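Local coordinates for transcriptional regulator (Thermus thermophilus, PDB 2H0A), which probably represses or otherwise regulates transcription as a CcpA-type regulator, its modelled chain carrying a periplasmic binding protein-like fold, at residues 115-120 against 154-159. Numbering follows the deposited sequence.
Sequences PIFAIA and PDRLYI
Ala-118 and Ala-120 take the backbone of Arg-156 to Tyr-158 as their parallel partner, joining strand 116-121 to strand 157-160, which is outermost in its chain's sheet. Helix 133-147 lies between the two strands in sequence, so the pair forms a beta-alpha-beta crossover in the C-terminal half of a periplasmic binding protein-like fold. Ala-118 bonds through both its backbone N and its O: N donates to Arg-156 O at 3.1 Å, and O accepts from Tyr-158 N at 3.0 Å. The next bond, Ala-120 N to Tyr-158 O, is 2.8 Å long and nearly straight at the hydrogen, 173°.

Before the regular pairing begins, the Arg-156 side chain leans back over the first strand. Its CG, beside its own backbone N, lies against the Phe-117 ring, 3.6 Å from CE2, while CD sits over one face of that ring. The two side chains cross at about a right angle, with ring and guanidinium planes 68° apart. A bend at chi3 brings NH1 within 2.8 Å of Ile-116 O, although the bond is weak and poorly aligned; NH2 bonds to Pro-151 O, tying the guanidinium also to the preceding loop.

Farther along, side chains alternate between the sheet's two faces. Ala-118, Ala-120, Leu-157 and Ile-159 share one face, where Ala-118 touches Phe-141 and Leu-157 touches Met-138, both of helix 133-147. On the other, Ile-119 and Tyr-158 pack against Ala-170 and Phe-174 of helix 164-175, and Tyr-158 OH makes a weak hydrogen bond to Arg-168 of the second subunit. With CG anti to its backbone N (chi1 175°), Leu-157 turns CD1 back to the first strand, 4.1 Å from Ala-118 CB and 4.0 Å from Ala-120 CB.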
loop_
_atom_site.group_PDB
_atom_site.type_symbol
_atom_site.label_atom_id
_atom_site.label_comp_id
_atom_site.label_asym_id
_atom_site.label_seq_id
_atom_site.Cartn_x
_atom_site.Cartn_y
_atom_site.Cartn_z
ATOM N N PRO A 115 24.577 15.307 -12.350
ATOM C CA PRO A 115 24.608 13.882 -11.998
ATOM C C PRO A 115 23.264 13.173 -12.121
ATOM O O PRO A 115 22.214 13.730 -11.818
ATOM C CB PRO A 115 25.117 13.897 -10.565
ATOM C CG PRO A 115 24.560 15.184 -10.048
ATOM C CD PRO A 115 24.870 16.130 -11.165
ATOM N N ILE A 116 23.314 11.928 -12.560
ATOM C CA ILE A 116 22.122 11.127 -12.748
ATOM C C ILE A 116 21.898 10.171 -11.571
ATOM O O ILE A 116 22.788 9.389 -11.207
ATOM C CB ILE A 116 22.241 10.320 -14.044
ATOM C CG1 ILE A 116 22.435 11.281 -15.221
ATOM C CG2 ILE A 116 21.019 9.439 -14.215
ATOM C CD1 ILE A 116 22.896 10.618 -16.504
ATOM N N PHE A 117 20.710 10.252 -10.974
ATOM C CA PHE A 117 20.349 9.404 -9.846
ATOM C C PHE A 117 19.208 8.500 -10.271
ATOM O O PHE A 117 18.512 8.776 -11.247
ATOM C CB PHE A 117 19.880 10.233 -8.645
ATOM C CG PHE A 117 20.915 11.169 -8.099
ATOM C CD1 PHE A 117 21.090 12.430 -8.649
ATOM C CD2 PHE A 117 21.714 10.788 -7.025
ATOM C CE1 PHE A 117 22.034 13.301 -8.143
ATOM C CE2 PHE A 117 22.665 11.653 -6.508
ATOM C CZ PHE A 117 22.826 12.916 -7.071
ATOM N N ALA A 118 19.012 7.426 -9.520
ATOM C CA ALA A 118 17.955 6.480 -9.812
ATOM C C ALA A 118 17.268 6.020 -8.530
ATOM O O ALA A 118 17.883 5.966 -7.455
ATOM C CB ALA A 118 18.523 5.284 -10.561
ATOM N N ILE A 119 15.984 5.702 -8.654
ATOM C CA ILE A 119 15.202 5.229 -7.525
ATOM C C ILE A 119 14.775 3.799 -7.840
ATOM O O ILE A 119 14.202 3.528 -8.898
ATOM C CB ILE A 119 13.944 6.113 -7.283
ATOM C CG1 ILE A 119 14.355 7.580 -7.137
ATOM C CG2 ILE A 119 13.226 5.667 -6.013
ATOM C CD1 ILE A 119 13.215 8.518 -6.874
ATOM N N ALA A 120 15.081 2.887 -6.922
ATOM C CA ALA A 120 14.740 1.483 -7.085
ATOM C C ALA A 120 13.652 1.091 -6.094
ATOM O O ALA A 120 13.790 1.293 -4.886
ATOM C CB ALA A 120 15.979 0.627 -6.875
ATOM N N PRO A 154 26.305 2.956 -7.371
ATOM C CA PRO A 154 25.342 2.723 -6.293
ATOM C C PRO A 154 25.247 3.877 -5.295
ATOM O O PRO A 154 24.322 3.926 -4.485
ATOM C CB PRO A 154 25.847 1.430 -5.658
ATOM C CG PRO A 154 27.309 1.489 -5.898
ATOM C CD PRO A 154 27.391 1.963 -7.321
ATOM N N ASP A 155 26.197 4.806 -5.354
ATOM C CA ASP A 155 26.164 5.942 -4.441
ATOM C C ASP A 155 25.209 7.017 -4.957
ATOM O O ASP A 155 25.038 8.059 -4.330
ATOM C CB ASP A 155 27.561 6.534 -4.252
ATOM C CG ASP A 155 28.021 7.335 -5.453
ATOM O OD1 ASP A 155 28.157 6.741 -6.545
ATOM O OD2 ASP A 155 28.245 8.561 -5.304
ATOM N N ARG A 156 24.597 6.763 -6.109
ATOM C CA ARG A 156 23.636 7.695 -6.694
ATOM C C ARG A 156 22.298 6.987 -6.838
ATOM O O ARG A 156 21.400 7.446 -7.534
ATOM C CB ARG A 156 24.125 8.210 -8.054
ATOM C CG ARG A 156 25.106 9.358 -7.922
ATOM C CD ARG A 156 25.644 9.816 -9.252
ATOM N NE ARG A 156 26.510 8.808 -9.842
ATOM C CZ ARG A 156 26.400 8.381 -11.095
ATOM N NH1 ARG A 156 25.459 8.887 -11.890
ATOM N NH2 ARG A 156 27.211 7.432 -11.541
ATOM N N LEU A 157 22.190 5.858 -6.150
ATOM C CA LEU A 157 20.985 5.045 -6.143
ATOM C C LEU A 157 20.250 5.200 -4.819
ATOM O O LEU A 157 20.862 5.466 -3.784
ATOM C CB LEU A 157 21.343 3.572 -6.314
ATOM C CG LEU A 157 20.182 2.590 -6.216
ATOM C CD1 LEU A 157 19.325 2.691 -7.466
ATOM C CD2 LEU A 157 20.715 1.195 -6.061
ATOM N N TYR A 158 18.933 5.039 -4.856
ATOM C CA TYR A 158 18.141 5.123 -3.643
ATOM C C TYR A 158 17.099 4.035 -3.705
ATOM O O TYR A 158 16.415 3.877 -4.711
ATOM C CB TYR A 158 17.445 6.473 -3.513
ATOM C CG TYR A 158 16.872 6.712 -2.130
ATOM C CD1 TYR A 158 17.685 7.120 -1.079
ATOM C CD2 TYR A 158 15.515 6.532 -1.876
ATOM C CE1 TYR A 158 17.166 7.349 0.179
ATOM C CE2 TYR A 158 14.987 6.756 -0.614
ATOM C CZ TYR A 158 15.818 7.166 0.408
ATOM O OH TYR A 158 15.291 7.399 1.664
ATOM N N ILE A 159 16.990 3.278 -2.624
ATOM C CA ILE A 159 16.024 2.199 -2.556
ATOM C C ILE A 159 14.897 2.606 -1.610
ATOM O O ILE A 159 15.145 3.132 -0.520
ATOM C CB ILE A 159 16.697 0.903 -2.050
ATOM C CG1 ILE A 159 17.955 0.621 -2.882
ATOM C CG2 ILE A 159 15.725 -0.265 -2.152
ATOM C CD1 ILE A 159 18.803 -0.519 -2.365
#